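Local structure of TT1561 protein (Thermus thermophilus, 1UF3) at residues A[8-13]-A[183-188]; A[37-42]-A[152-157]; A[159-164]-A[194-199]; A[187-192]-A[207-212]; A[200-205]-A[220-225]. The protein is of unknown function but binds calcium ions and, as a member of the calcineurin-like metallophosphoesterase superfamily, is predicted to be a phosphoesterase. All coordinates share one frame; numbering follows the deposited sequence.

Interaction 1 (A[8-13]-A[183-188]); sequences ILATSN and LVLVAG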
# COMPACT_ATOMS: atom_id res chain seq x y z
N ILE A 8 -2.84 -11.11 -16.03
CA ILE A 8 -1.63 -11.13 -16.84
C ILE A 8 -1.82 -10.36 -18.13
O ILE A 8 -2.78 -10.62 -18.89
CB ILE A 8 -1.26 -12.55 -17.20
CG1 ILE A 8 -1.00 -13.38 -15.94
CG2 ILE A 8 -0.07 -12.57 -18.09
CD1 ILE A 8 -0.97 -14.86 -16.27
N LEU A 9 -0.93 -9.39 -18.36
CA LEU A 9 -0.94 -8.59 -19.59
C LEU A 9 -0.12 -9.44 -20.58
O LEU A 9 1.04 -9.81 -20.31
CB LEU A 9 -0.27 -7.23 -19.33
CG LEU A 9 -0.25 -6.22 -20.47
CD1 LEU A 9 -1.67 -5.92 -20.91
CD2 LEU A 9 0.46 -4.94 -19.99
N ALA A 10 -0.73 -9.77 -21.72
CA ALA A 10 -0.08 -10.63 -22.70
C ALA A 10 -0.19 -10.19 -24.17
O ALA A 10 -1.12 -9.48 -24.54
CB ALA A 10 -0.63 -12.04 -22.55
N THR A 11 0.75 -10.65 -24.97
CA THR A 11 0.80 -10.33 -26.39
C THR A 11 1.89 -11.19 -27.01
O THR A 11 2.67 -11.84 -26.28
CB THR A 11 1.14 -8.84 -26.64
OG1 THR A 11 0.93 -8.53 -28.02
CG2 THR A 11 2.61 -8.56 -26.30
N SER A 12 1.95 -11.18 -28.34
CA SER A 12 2.95 -11.96 -29.06
C SER A 12 3.50 -11.25 -30.29
O SER A 12 3.01 -10.20 -30.69
CB SER A 12 2.35 -13.28 -29.52
OG SER A 12 1.33 -13.01 -30.48
N ASN A 13 4.53 -11.84 -30.87
CA ASN A 13 5.13 -11.34 -32.10
C ASN A 13 5.23 -9.84 -32.31
O ASN A 13 4.74 -9.33 -33.31
CB ASN A 13 4.35 -11.96 -33.27
CG ASN A 13 5.12 -11.90 -34.57
OD1 ASN A 13 6.17 -12.53 -34.71
ND2 ASN A 13 4.60 -11.13 -35.52
N LEU A 183 -2.75 -22.67 -17.88
CA LEU A 183 -2.83 -21.68 -18.95
C LEU A 183 -1.72 -21.96 -19.96
O LEU A 183 -0.63 -22.39 -19.60
CB LEU A 183 -2.69 -20.25 -18.41
CG LEU A 183 -2.24 -19.15 -19.39
CD1 LEU A 183 -3.37 -18.87 -20.43
CD2 LEU A 183 -1.89 -17.89 -18.63
N VAL A 184 -2.04 -21.76 -21.23
CA VAL A 184 -1.08 -21.95 -22.31
C VAL A 184 -1.23 -20.69 -23.17
O VAL A 184 -2.34 -20.36 -23.63
CB VAL A 184 -1.42 -23.19 -23.19
CG1 VAL A 184 -0.37 -23.34 -24.32
CG2 VAL A 184 -1.43 -24.44 -22.34
N LEU A 185 -0.14 -19.96 -23.34
CA LEU A 185 -0.17 -18.77 -24.18
C LEU A 185 0.57 -19.08 -25.49
O LEU A 185 1.66 -19.66 -25.47
CB LEU A 185 0.51 -17.59 -23.46
CG LEU A 185 -0.34 -16.80 -22.46
CD1 LEU A 185 0.53 -15.86 -21.64
CD2 LEU A 185 -1.39 -15.98 -23.22
N VAL A 186 -0.02 -18.73 -26.63
CA VAL A 186 0.66 -18.99 -27.91
C VAL A 186 0.63 -17.77 -28.81
O VAL A 186 -0.18 -16.86 -28.64
CB VAL A 186 0.03 -20.21 -28.68
CG1 VAL A 186 0.21 -21.50 -27.89
CG2 VAL A 186 -1.45 -19.94 -28.96
N ALA A 187 1.54 -17.72 -29.77
CA ALA A 187 1.60 -16.60 -30.70
C ALA A 187 0.42 -16.66 -31.69
O ALA A 187 -0.05 -17.73 -32.05
CB ALA A 187 2.92 -16.64 -31.48
N GLY A 188 -0.04 -15.50 -32.12
CA GLY A 188 -1.12 -15.49 -33.09
C GLY A 188 -1.81 -14.15 -33.21
O GLY A 188 -1.75 -13.33 -32.29

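Interaction 2 (A[37-42]-A[152-157]); sequences ALIGNL and IFLFHT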
# COMPACT_ATOMS: atom_id res chain seq x y z
N ALA A 37 3.34 -11.52 -19.93
CA ALA A 37 3.83 -12.70 -20.62
C ALA A 37 3.96 -12.28 -22.08
O ALA A 37 3.02 -11.73 -22.66
CB ALA A 37 2.85 -13.85 -20.47
N LEU A 38 5.12 -12.53 -22.67
CA LEU A 38 5.31 -12.11 -24.06
C LEU A 38 5.96 -13.20 -24.91
O LEU A 38 7.02 -13.75 -24.58
CB LEU A 38 6.12 -10.81 -24.07
CG LEU A 38 6.30 -10.07 -25.40
CD1 LEU A 38 6.75 -8.60 -25.18
CD2 LEU A 38 7.29 -10.86 -26.21
N ILE A 39 5.28 -13.51 -26.01
CA ILE A 39 5.69 -14.54 -26.96
C ILE A 39 6.35 -13.90 -28.18
O ILE A 39 5.85 -12.90 -28.67
CB ILE A 39 4.46 -15.36 -27.45
CG1 ILE A 39 3.65 -15.90 -26.26
CG2 ILE A 39 4.92 -16.53 -28.28
CD1 ILE A 39 4.37 -16.99 -25.46
N GLY A 40 7.44 -14.48 -28.67
CA GLY A 40 8.12 -13.91 -29.84
C GLY A 40 7.25 -13.99 -31.10
O GLY A 40 6.10 -14.41 -31.03
N ASN A 41 7.76 -13.58 -32.26
CA ASN A 41 9.12 -13.06 -32.43
C ASN A 41 9.27 -11.72 -31.74
O ASN A 41 8.50 -10.80 -31.98
CB ASN A 41 9.44 -12.87 -33.93
CG ASN A 41 9.25 -14.13 -34.74
OD1 ASN A 41 9.92 -15.14 -34.53
ND2 ASN A 41 8.32 -14.08 -35.69
N LEU A 42 10.27 -11.59 -30.87
CA LEU A 42 10.49 -10.31 -30.22
C LEU A 42 11.02 -9.35 -31.29
O LEU A 42 10.62 -8.19 -31.36
CB LEU A 42 11.53 -10.42 -29.11
CG LEU A 42 11.17 -11.05 -27.76
CD1 LEU A 42 10.79 -12.52 -27.93
CD2 LEU A 42 12.38 -10.92 -26.83
N ILE A 152 1.96 -22.81 -16.15
CA ILE A 152 1.67 -21.79 -17.18
C ILE A 152 2.75 -22.01 -18.24
O ILE A 152 3.95 -21.89 -17.95
CB ILE A 152 1.76 -20.35 -16.63
CG1 ILE A 152 0.66 -20.11 -15.59
CG2 ILE A 152 1.64 -19.34 -17.80
CD1 ILE A 152 0.54 -18.68 -15.09
N PHE A 153 2.33 -22.37 -19.45
CA PHE A 153 3.25 -22.63 -20.55
C PHE A 153 3.24 -21.52 -21.58
O PHE A 153 2.21 -20.94 -21.86
CB PHE A 153 2.88 -23.94 -21.30
CG PHE A 153 3.21 -25.22 -20.55
CD1 PHE A 153 3.86 -25.21 -19.32
CD2 PHE A 153 2.88 -26.43 -21.11
CE1 PHE A 153 4.18 -26.39 -18.67
CE2 PHE A 153 3.20 -27.63 -20.47
CZ PHE A 153 3.85 -27.61 -19.26
N LEU A 154 4.41 -21.24 -22.15
CA LEU A 154 4.53 -20.22 -23.20
C LEU A 154 5.12 -20.91 -24.42
O LEU A 154 6.19 -21.50 -24.36
CB LEU A 154 5.45 -19.07 -22.77
CG LEU A 154 4.76 -17.88 -22.11
CD1 LEU A 154 4.31 -18.27 -20.70
CD2 LEU A 154 5.72 -16.68 -22.07
N PHE A 155 4.42 -20.87 -25.54
CA PHE A 155 4.93 -21.49 -26.77
C PHE A 155 4.70 -20.51 -27.90
O PHE A 155 3.81 -19.65 -27.84
CB PHE A 155 4.15 -22.74 -27.20
CG PHE A 155 4.18 -23.87 -26.24
CD1 PHE A 155 2.98 -24.38 -25.73
CD2 PHE A 155 5.38 -24.51 -25.95
CE1 PHE A 155 2.98 -25.52 -24.97
CE2 PHE A 155 5.39 -25.64 -25.19
CZ PHE A 155 4.18 -26.16 -24.69
N HIS A 156 5.49 -20.65 -28.95
CA HIS A 156 5.24 -19.81 -30.09
C HIS A 156 4.23 -20.57 -30.96
O HIS A 156 3.22 -20.02 -31.40
CB HIS A 156 6.50 -19.54 -30.88
CG HIS A 156 6.24 -18.73 -32.10
ND1 HIS A 156 5.85 -19.29 -33.30
CD2 HIS A 156 6.19 -17.39 -32.28
CE1 HIS A 156 5.56 -18.33 -34.16
NE2 HIS A 156 5.76 -17.16 -33.56
N THR A 157 4.50 -21.85 -31.16
CA THR A 157 3.72 -22.77 -31.97
C THR A 157 2.34 -23.10 -31.40
O THR A 157 2.22 -23.54 -30.26
CB THR A 157 4.53 -24.05 -32.16
OG1 THR A 157 5.75 -23.72 -32.84
CG2 THR A 157 3.75 -25.10 -32.96

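Interaction 3 (A[159-164]-A[194-199]); sequences PYHKGL and EMLGAS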
# COMPACT_ATOMS: atom_id res chain seq x y z
N PRO A 159 -1.22 -25.08 -30.81
CA PRO A 159 -1.59 -26.50 -30.78
C PRO A 159 -2.75 -26.75 -31.74
O PRO A 159 -3.50 -25.83 -32.09
CB PRO A 159 -2.01 -26.71 -29.33
CG PRO A 159 -2.66 -25.40 -29.01
CD PRO A 159 -1.68 -24.40 -29.59
N TYR A 160 -2.89 -27.98 -32.20
CA TYR A 160 -3.99 -28.32 -33.09
C TYR A 160 -5.24 -28.25 -32.23
O TYR A 160 -5.27 -28.83 -31.15
CB TYR A 160 -3.83 -29.73 -33.60
CG TYR A 160 -5.11 -30.26 -34.18
CD1 TYR A 160 -5.48 -29.93 -35.48
CD2 TYR A 160 -5.95 -31.09 -33.43
CE1 TYR A 160 -6.66 -30.42 -36.05
CE2 TYR A 160 -7.14 -31.59 -33.98
CZ TYR A 160 -7.49 -31.25 -35.30
OH TYR A 160 -8.64 -31.73 -35.87
N HIS A 161 -6.25 -27.54 -32.72
CA HIS A 161 -7.51 -27.37 -31.99
C HIS A 161 -8.57 -26.94 -32.99
O HIS A 161 -8.47 -25.87 -33.59
CB HIS A 161 -7.36 -26.29 -30.91
CG HIS A 161 -8.53 -26.18 -29.99
ND1 HIS A 161 -9.73 -25.62 -30.36
CD2 HIS A 161 -8.70 -26.59 -28.70
CE1 HIS A 161 -10.59 -25.69 -29.35
NE2 HIS A 161 -9.98 -26.28 -28.34
N LYS A 162 -9.60 -27.77 -33.16
CA LYS A 162 -10.67 -27.48 -34.10
C LYS A 162 -11.26 -26.08 -33.91
O LYS A 162 -11.78 -25.49 -34.85
CB LYS A 162 -11.76 -28.56 -34.00
CG LYS A 162 -11.27 -29.96 -34.37
CD LYS A 162 -12.41 -30.88 -34.80
CE LYS A 162 -11.89 -32.25 -35.25
NZ LYS A 162 -12.97 -33.13 -35.79
N GLY A 163 -11.16 -25.55 -32.70
CA GLY A 163 -11.67 -24.22 -32.45
C GLY A 163 -10.68 -23.13 -32.84
O GLY A 163 -11.04 -22.23 -33.59
N LEU A 164 -9.44 -23.23 -32.35
CA LEU A 164 -8.38 -22.23 -32.59
C LEU A 164 -7.59 -22.29 -33.90
O LEU A 164 -7.30 -21.26 -34.51
CB LEU A 164 -7.36 -22.26 -31.45
CG LEU A 164 -7.76 -21.81 -30.04
CD1 LEU A 164 -6.59 -22.00 -29.10
CD2 LEU A 164 -8.18 -20.37 -30.06
N GLU A 194 -9.64 -20.82 -26.07
CA GLU A 194 -10.47 -22.01 -26.00
C GLU A 194 -9.92 -22.93 -24.94
O GLU A 194 -8.80 -22.74 -24.48
CB GLU A 194 -10.44 -22.75 -27.35
CG GLU A 194 -11.09 -22.00 -28.49
CD GLU A 194 -12.56 -22.36 -28.61
OE1 GLU A 194 -13.37 -21.84 -27.81
OE2 GLU A 194 -12.89 -23.18 -29.49
N MSE A 195 -10.71 -23.93 -24.54
CA MSE A 195 -10.24 -24.91 -23.58
C MSE A 195 -9.78 -26.12 -24.39
O MSE A 195 -10.38 -26.46 -25.41
CB MSE A 195 -11.38 -25.35 -22.65
CG MSE A 195 -11.98 -24.25 -21.80
SE MSE A 195 -10.70 -23.51 -20.52
CE MSE A 195 -10.04 -25.12 -19.73
N LEU A 196 -8.70 -26.74 -23.93
CA LEU A 196 -8.15 -27.95 -24.53
C LEU A 196 -8.05 -28.84 -23.31
O LEU A 196 -7.05 -28.80 -22.55
CB LEU A 196 -6.76 -27.70 -25.13
CG LEU A 196 -6.25 -28.79 -26.09
CD1 LEU A 196 -5.03 -28.29 -26.85
CD2 LEU A 196 -5.94 -30.09 -25.32
N GLY A 197 -9.10 -29.63 -23.09
CA GLY A 197 -9.14 -30.48 -21.92
C GLY A 197 -9.33 -29.52 -20.77
O GLY A 197 -10.15 -28.61 -20.84
N ALA A 198 -8.53 -29.68 -19.72
CA ALA A 198 -8.63 -28.78 -18.58
C ALA A 198 -7.72 -27.55 -18.72
O ALA A 198 -7.65 -26.72 -17.82
CB ALA A 198 -8.28 -29.54 -17.30
N SER A 199 -7.05 -27.43 -19.87
CA SER A 199 -6.12 -26.31 -20.12
C SER A 199 -6.74 -25.15 -20.88
O SER A 199 -7.40 -25.35 -21.90
CB SER A 199 -4.90 -26.77 -20.93
OG SER A 199 -4.28 -27.93 -20.40

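Interaction 4 (A[187-192]-A[207-212]); sequences AGKGQK and LSEGEY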
# COMPACT_ATOMS: atom_id res chain seq x y z
N ALA A 187 1.54 -17.72 -29.77
CA ALA A 187 1.60 -16.60 -30.70
C ALA A 187 0.42 -16.66 -31.69
O ALA A 187 -0.05 -17.73 -32.05
CB ALA A 187 2.92 -16.64 -31.48
N GLY A 188 -0.04 -15.50 -32.12
CA GLY A 188 -1.12 -15.49 -33.09
C GLY A 188 -1.81 -14.15 -33.21
O GLY A 188 -1.75 -13.33 -32.29
N LYS A 189 -2.47 -13.93 -34.34
CA LYS A 189 -3.19 -12.69 -34.60
C LYS A 189 -4.66 -12.93 -34.28
O LYS A 189 -5.19 -14.00 -34.54
CB LYS A 189 -3.03 -12.26 -36.07
CG LYS A 189 -1.60 -11.83 -36.42
CD LYS A 189 -1.45 -11.44 -37.89
CE LYS A 189 -1.55 -12.65 -38.80
NZ LYS A 189 -1.57 -12.24 -40.23
N GLY A 190 -5.30 -11.93 -33.69
CA GLY A 190 -6.70 -12.04 -33.30
C GLY A 190 -6.81 -12.65 -31.92
O GLY A 190 -6.62 -13.87 -31.76
N GLN A 191 -7.11 -11.84 -30.91
CA GLN A 191 -7.20 -12.36 -29.55
C GLN A 191 -8.35 -13.36 -29.49
O GLN A 191 -9.43 -13.10 -30.00
CB GLN A 191 -7.45 -11.25 -28.53
CG GLN A 191 -6.48 -10.08 -28.59
CD GLN A 191 -6.96 -8.99 -29.53
OE1 GLN A 191 -7.40 -9.27 -30.65
NE2 GLN A 191 -6.88 -7.75 -29.09
N LYS A 192 -8.10 -14.52 -28.88
CA LYS A 192 -9.13 -15.53 -28.73
C LYS A 192 -8.63 -16.62 -27.81
O LYS A 192 -7.43 -16.70 -27.51
CB LYS A 192 -9.51 -16.14 -30.08
CG LYS A 192 -8.63 -17.28 -30.51
CD LYS A 192 -7.66 -16.86 -31.58
CE LYS A 192 -8.38 -16.48 -32.86
NZ LYS A 192 -7.39 -16.01 -33.86
N LEU A 207 1.18 -8.03 -31.29
CA LEU A 207 1.52 -6.63 -31.01
C LEU A 207 1.93 -5.86 -32.27
O LEU A 207 1.81 -4.63 -32.33
CB LEU A 207 2.65 -6.52 -29.96
CG LEU A 207 2.49 -5.55 -28.78
CD1 LEU A 207 3.82 -4.93 -28.44
CD2 LEU A 207 1.50 -4.48 -29.06
N SER A 208 2.44 -6.58 -33.26
CA SER A 208 2.82 -5.95 -34.53
C SER A 208 1.55 -5.40 -35.16
O SER A 208 1.60 -4.49 -35.99
CB SER A 208 3.48 -6.96 -35.48
OG SER A 208 2.52 -7.80 -36.08
N GLU A 209 0.40 -5.95 -34.77
CA GLU A 209 -0.89 -5.50 -35.28
C GLU A 209 -1.53 -4.65 -34.20
O GLU A 209 -2.70 -4.28 -34.30
CB GLU A 209 -1.79 -6.69 -35.60
CG GLU A 209 -1.19 -7.73 -36.52
CD GLU A 209 -0.93 -7.22 -37.94
OE1 GLU A 209 -0.41 -8.00 -38.76
OE2 GLU A 209 -1.24 -6.05 -38.23
N GLY A 210 -0.74 -4.36 -33.16
CA GLY A 210 -1.20 -3.56 -32.04
C GLY A 210 -2.05 -4.27 -30.99
O GLY A 210 -2.46 -3.66 -30.01
N GLU A 211 -2.30 -5.56 -31.17
CA GLU A 211 -3.17 -6.30 -30.24
C GLU A 211 -2.55 -6.87 -28.96
O GLU A 211 -1.39 -7.28 -28.92
CB GLU A 211 -3.84 -7.47 -30.96
CG GLU A 211 -4.26 -7.21 -32.39
CD GLU A 211 -4.69 -8.48 -33.09
OE1 GLU A 211 -3.99 -9.51 -32.94
OE2 GLU A 211 -5.73 -8.46 -33.80
N TYR A 212 -3.37 -6.91 -27.91
CA TYR A 212 -2.97 -7.49 -26.63
C TYR A 212 -4.23 -7.86 -25.86
O TYR A 212 -5.35 -7.45 -26.20
CB TYR A 212 -2.12 -6.51 -25.82
CG TYR A 212 -2.89 -5.34 -25.29
CD1 TYR A 212 -3.52 -5.40 -24.04
CD2 TYR A 212 -3.05 -4.19 -26.05
CE1 TYR A 212 -4.30 -4.34 -23.59
CE2 TYR A 212 -3.82 -3.13 -25.61
CZ TYR A 212 -4.44 -3.20 -24.38
OH TYR A 212 -5.21 -2.13 -23.98

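Interaction 5 (A[200-205]-A[220-225]); sequences WVVVPG and RKLETG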
# COMPACT_ATOMS: atom_id res chain seq x y z
N TRP A 200 -6.53 -23.93 -20.39
CA TRP A 200 -7.02 -22.72 -21.03
C TRP A 200 -5.94 -22.25 -22.02
O TRP A 200 -4.83 -21.88 -21.62
CB TRP A 200 -7.27 -21.64 -19.97
CG TRP A 200 -7.86 -20.34 -20.48
CD1 TRP A 200 -8.77 -20.19 -21.49
CD2 TRP A 200 -7.65 -19.02 -19.94
NE1 TRP A 200 -9.15 -18.88 -21.59
CE2 TRP A 200 -8.48 -18.14 -20.65
CE3 TRP A 200 -6.85 -18.51 -18.90
CZ2 TRP A 200 -8.54 -16.78 -20.38
CZ3 TRP A 200 -6.91 -17.13 -18.62
CH2 TRP A 200 -7.75 -16.29 -19.35
N VAL A 201 -6.25 -22.31 -23.31
CA VAL A 201 -5.29 -21.89 -24.33
C VAL A 201 -5.69 -20.52 -24.85
O VAL A 201 -6.80 -20.32 -25.36
CB VAL A 201 -5.23 -22.87 -25.49
CG1 VAL A 201 -4.21 -22.40 -26.53
CG2 VAL A 201 -4.87 -24.24 -24.98
N VAL A 202 -4.76 -19.59 -24.72
CA VAL A 202 -4.98 -18.21 -25.11
C VAL A 202 -4.04 -17.70 -26.20
O VAL A 202 -2.82 -17.94 -26.16
CB VAL A 202 -4.83 -17.25 -23.88
CG1 VAL A 202 -4.96 -15.79 -24.34
CG2 VAL A 202 -5.88 -17.61 -22.79
N VAL A 203 -4.63 -17.02 -27.17
CA VAL A 203 -3.90 -16.37 -28.26
C VAL A 203 -4.12 -14.95 -27.79
O VAL A 203 -5.20 -14.38 -27.94
CB VAL A 203 -4.58 -16.66 -29.63
CG1 VAL A 203 -3.99 -15.77 -30.70
CG2 VAL A 203 -4.38 -18.12 -30.01
N PRO A 204 -3.10 -14.35 -27.16
CA PRO A 204 -3.23 -12.99 -26.65
C PRO A 204 -3.29 -11.88 -27.68
O PRO A 204 -3.71 -10.77 -27.36
CB PRO A 204 -2.03 -12.87 -25.72
CG PRO A 204 -1.00 -13.68 -26.42
CD PRO A 204 -1.79 -14.92 -26.81
N GLY A 205 -2.88 -12.17 -28.90
CA GLY A 205 -2.89 -11.13 -29.92
C GLY A 205 -1.50 -10.91 -30.50
O GLY A 205 -0.49 -11.42 -29.98
N ARG A 220 -10.64 -17.31 -16.24
CA ARG A 220 -10.32 -17.82 -17.56
C ARG A 220 -11.07 -16.97 -18.57
O ARG A 220 -11.69 -17.47 -19.52
CB ARG A 220 -10.72 -19.29 -17.70
CG ARG A 220 -9.92 -20.17 -16.78
CD ARG A 220 -10.17 -21.62 -17.06
NE ARG A 220 -9.33 -22.43 -16.21
CZ ARG A 220 -9.41 -22.43 -14.88
NH1 ARG A 220 -10.30 -21.65 -14.27
NH2 ARG A 220 -8.60 -23.20 -14.16
N LYS A 221 -11.03 -15.66 -18.34
CA LYS A 221 -11.66 -14.67 -19.20
C LYS A 221 -10.56 -13.71 -19.65
O LYS A 221 -9.58 -13.50 -18.94
CB LYS A 221 -12.72 -13.88 -18.43
CG LYS A 221 -14.02 -14.60 -18.17
CD LYS A 221 -15.01 -13.63 -17.51
CE LYS A 221 -16.36 -14.30 -17.23
NZ LYS A 221 -17.37 -13.31 -16.73
N LEU A 222 -10.74 -13.12 -20.84
CA LEU A 222 -9.77 -12.17 -21.38
C LEU A 222 -10.45 -10.84 -21.68
O LEU A 222 -11.64 -10.81 -22.04
CB LEU A 222 -9.20 -12.65 -22.72
CG LEU A 222 -8.41 -13.94 -22.85
CD1 LEU A 222 -7.99 -14.13 -24.31
CD2 LEU A 222 -7.19 -13.88 -21.96
N GLU A 223 -9.70 -9.76 -21.52
CA GLU A 223 -10.20 -8.43 -21.85
C GLU A 223 -9.31 -8.04 -23.01
O GLU A 223 -8.11 -8.30 -22.99
CB GLU A 223 -10.03 -7.46 -20.69
CG GLU A 223 -11.18 -7.55 -19.72
CD GLU A 223 -10.96 -6.75 -18.46
OE1 GLU A 223 -10.11 -7.16 -17.64
OE2 GLU A 223 -11.64 -5.72 -18.30
N THR A 224 -9.90 -7.44 -24.04
CA THR A 224 -9.19 -7.08 -25.25
C THR A 224 -8.79 -5.62 -25.42
O THR A 224 -9.46 -4.71 -24.92
CB THR A 224 -10.03 -7.53 -26.48
OG1 THR A 224 -9.54 -8.80 -26.93
CG2 THR A 224 -9.99 -6.51 -27.60
N GLY A 225 -7.69 -5.40 -26.12
CA GLY A 225 -7.24 -4.04 -26.35
C GLY A 225 -6.28 -3.94 -27.52
O GLY A 225 -5.84 -4.96 -28.05

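Interaction 1 (A[8-13]-A[183-188])
Ser12 receives the peptide N-H of Gly188 on its hydroxyl, with Gly188 N 3.3 Å from Ser12 OG; the bond is long but nearly straight at 164°. Next to it, Ser12 CB rests 3.6 Å from Ala187 CA, and its flank also meets the Ala187 methyl. Placed between the backbone N and the carbonyl carbon (chi1 65°), the hydroxyl can serve two loops, since Ser12 OG is hydrogen-bonded to the carbonyl of Gly205 as well. Toward the start of both segments the contact turns apolar. Ala10 CB faces the fork of Leu185, whose CD1 and CD2 each lie 4.1 Å from it. Ile8 and Leu183 reach out tip to tip, and Ile8 CD1 comes within 3.9 Å of Leu183 CD2. Around this row, Leu215 touches Ala10, Leu183 and Leu185, while Ala37 of strand 35-39 touches Ile8 and Leu185. The two strand axes approach to 8.0 Å at 39°, and the backbones come closer at Ser12, whose CA is 5.1 Å from Ala187 CA. Two apolar-faced sheets packed together in this way are typical of the metallophosphoesterase sandwich.

Interaction 2 (A[37-42]-A[152-157])
Ile39 and Leu154 cross obliquely between strands of facing sheets that run at 28° to each other, and the end of the isoleucine does the touching: Ile39 CD1 sits 3.5 Å from Leu154 CG, tighter than ordinary carbon contact, and also meets Leu154 CB and CD2. The two branches of Ile39 divide the work. CG1 is anti to the carbonyl carbon (chi1 -53°) and carries CD1 to the leucine, while CG2 turns to the opposite backbone, 3.3 Å from Phe155 O and 3.8 Å from His156 CA. Leu154 CD2 extends the apolar row to Ala37 CB, 4.3 Å away. Farther along, the His156 ring swings out with CG anti to the backbone N (chi1 177°) and presents its CD2 edge to Gly40: His156 CD2 is 3.2 Å from Gly40 O, which lies near the ring plane. Gly40 is followed by a cis peptide bond to Asn41, whose backbone N is bonded to Asn13 and whose OD1 accepts from Gln73 N. The Asn41 side chain is about 10 Å from the calcium ion held by Lys45, Ala47 and Ala75. In related metallophosphoesterases, loops at these strand ends commonly carry the metal ligands; no metal is modelled on this contact. Chemically, dispersion and close fit between aliphatic branches hold the buried interface, where a probably polarised ring C-H of His156 also faces the Gly40 carbonyl.

Interaction 3 (A[159-164]-A[194-199])
His161 lies wedged between its own loop and the strand of Glu194, and this is the tight part of the contact. Its NE2 donates to the backbone of the strand, His161 NE2 to Met195 O being 3.0 Å; the carbonyl oxygen is in the ring plane, but the donor stands 41° above the carbonyl plane. On the other side of the ring, ND1 accepts from two loop amides, both tilted out of the ring plane, Gly163 N at 2.7 Å and Leu164 N at 3.1 Å from His161 ND1. With both nitrogens engaged, the ring has little freedom to turn. A phenylalanine in its place would probably leave the Met195 carbonyl and the two loop amides without their mate, so that the loop could drift from the strand. Leu196 adds apolar cover, its CD1 4.2 Å from Pro159 CB. On the solvent side, Glu194 meets the loop by van der Waals contacts alone, with no hydrogen bond between them. It crosses the histidine at about a right angle; it and Leu164 run past each other in opposite directions, Glu194 CG lying 3.7 Å from Leu164 CG. The strand partner belongs to a beta hairpin: a type II' turn from Leu196 to Ser199 joins strands 192-196 and 199-203.

Interaction 4 (A[187-192]-A[207-212])
Gln191 and Glu211 bring two flat groups together, the amide and carboxylate planes inclined by 34°. At the edge of the amide, Gln191 NE2 donates to Tyr212 O at 3.3 Å; the oxygen lies in the amide plane, although the donor stands above the plane of the carbonyl. Against the same amide lies the aliphatic start of the glutamate, with Glu211 CB 3.6 Å from Gln191 NE2. A bend at chi2 (90°) folds Gln191 onto this partner. The carboxylate is used on its syn side and only slightly out of plane: Gly190 N points at Glu211 OE1 across 2.9 Å in an almost straight bond, 173°. The same oxygen accepts from Asp206 N, so two backbone amides hold it and probably stabilise its negative charge. Lys192 NZ donates to Gly190 O at 3.1 Å, and weakly to Lys189 O. At the exposed rim the Lys189 stem runs slantwise across the Glu209 side chain, with Lys189 CD 3.7 Å and the charged Lys189 NZ 4.6 Å from Glu209 OE1. A loop laid against the start of strand 211-216 fits the rim of the metallophosphoesterase sandwich, where related enzymes commonly place metal-binding residues; no metal is seen at this contact.

Interaction 5 (A[200-205]-A[220-225])
Trp200 lies across Arg220 from CB to the far rim of its indole. Its CB is 4.1 Å from Arg220 CD, and with CG anti to the backbone N (chi1 -177°) the indole is thrown across to strand 221-225. At the ring junction, Trp200 CD2 meets Arg220 CB at 3.8 Å. Over the six-membered ring, Arg220 CA makes a CH-pi contact, 3.4 Å from the centroid and 7° off the normal, while Val202 CG2 covers the opposite face. The rim then reaches the next two residues: Trp200 CH2 is 3.4 Å from Lys221 O, which lies near the ring plane, and Trp200 CZ2 is 3.6 Å from Leu222 CD2. Arg220 and Lys221 form a G1 beta bulge where the hairpin of strands 211-216 and 221-226 turns back, and strand 221-225 runs nearly parallel to strand 200-203, in the other sheet of the sandwich, with axes 9.6 Å apart. An alanine in place of the tryptophan would be likely to open a gap between the sheets, stripping Arg220 CA of its aromatic cover and Leu222 of a neighbour. Past the indole, Val202 and Leu222 meet tip to tip, Val202 CG1 to Leu222 CD1 being a tight 3.5 Å. On the outer strand, Glu223 forms a salt bridge with Arg2 of a neighbouring subunit.

Interactions 1, 2 and 5 join the two sheets; interaction 4 bridges them at their rim through a loop, and interaction 3 lays a loop on the 192-203 hairpin. The centres of interactions 1 and 2 are about 6 Å apart, with Leu9 O 2.9 Å from Ala37 N. Interaction 1 meets interaction 5 through strands 183-186 and 199-203, and shares Ala187 and Gly188 with interaction 4. Interaction 3, away from the metal sites, joins interaction 5 along the hairpin, Glu194 O to Val201 N being 2.8 Å. Two different calcium ions, one held by Gly32 and Asp34, the other by Lys45, Ala47 and Ala75, lie about 10 Å from the side chains of Ile8 and of Asn41 respectively.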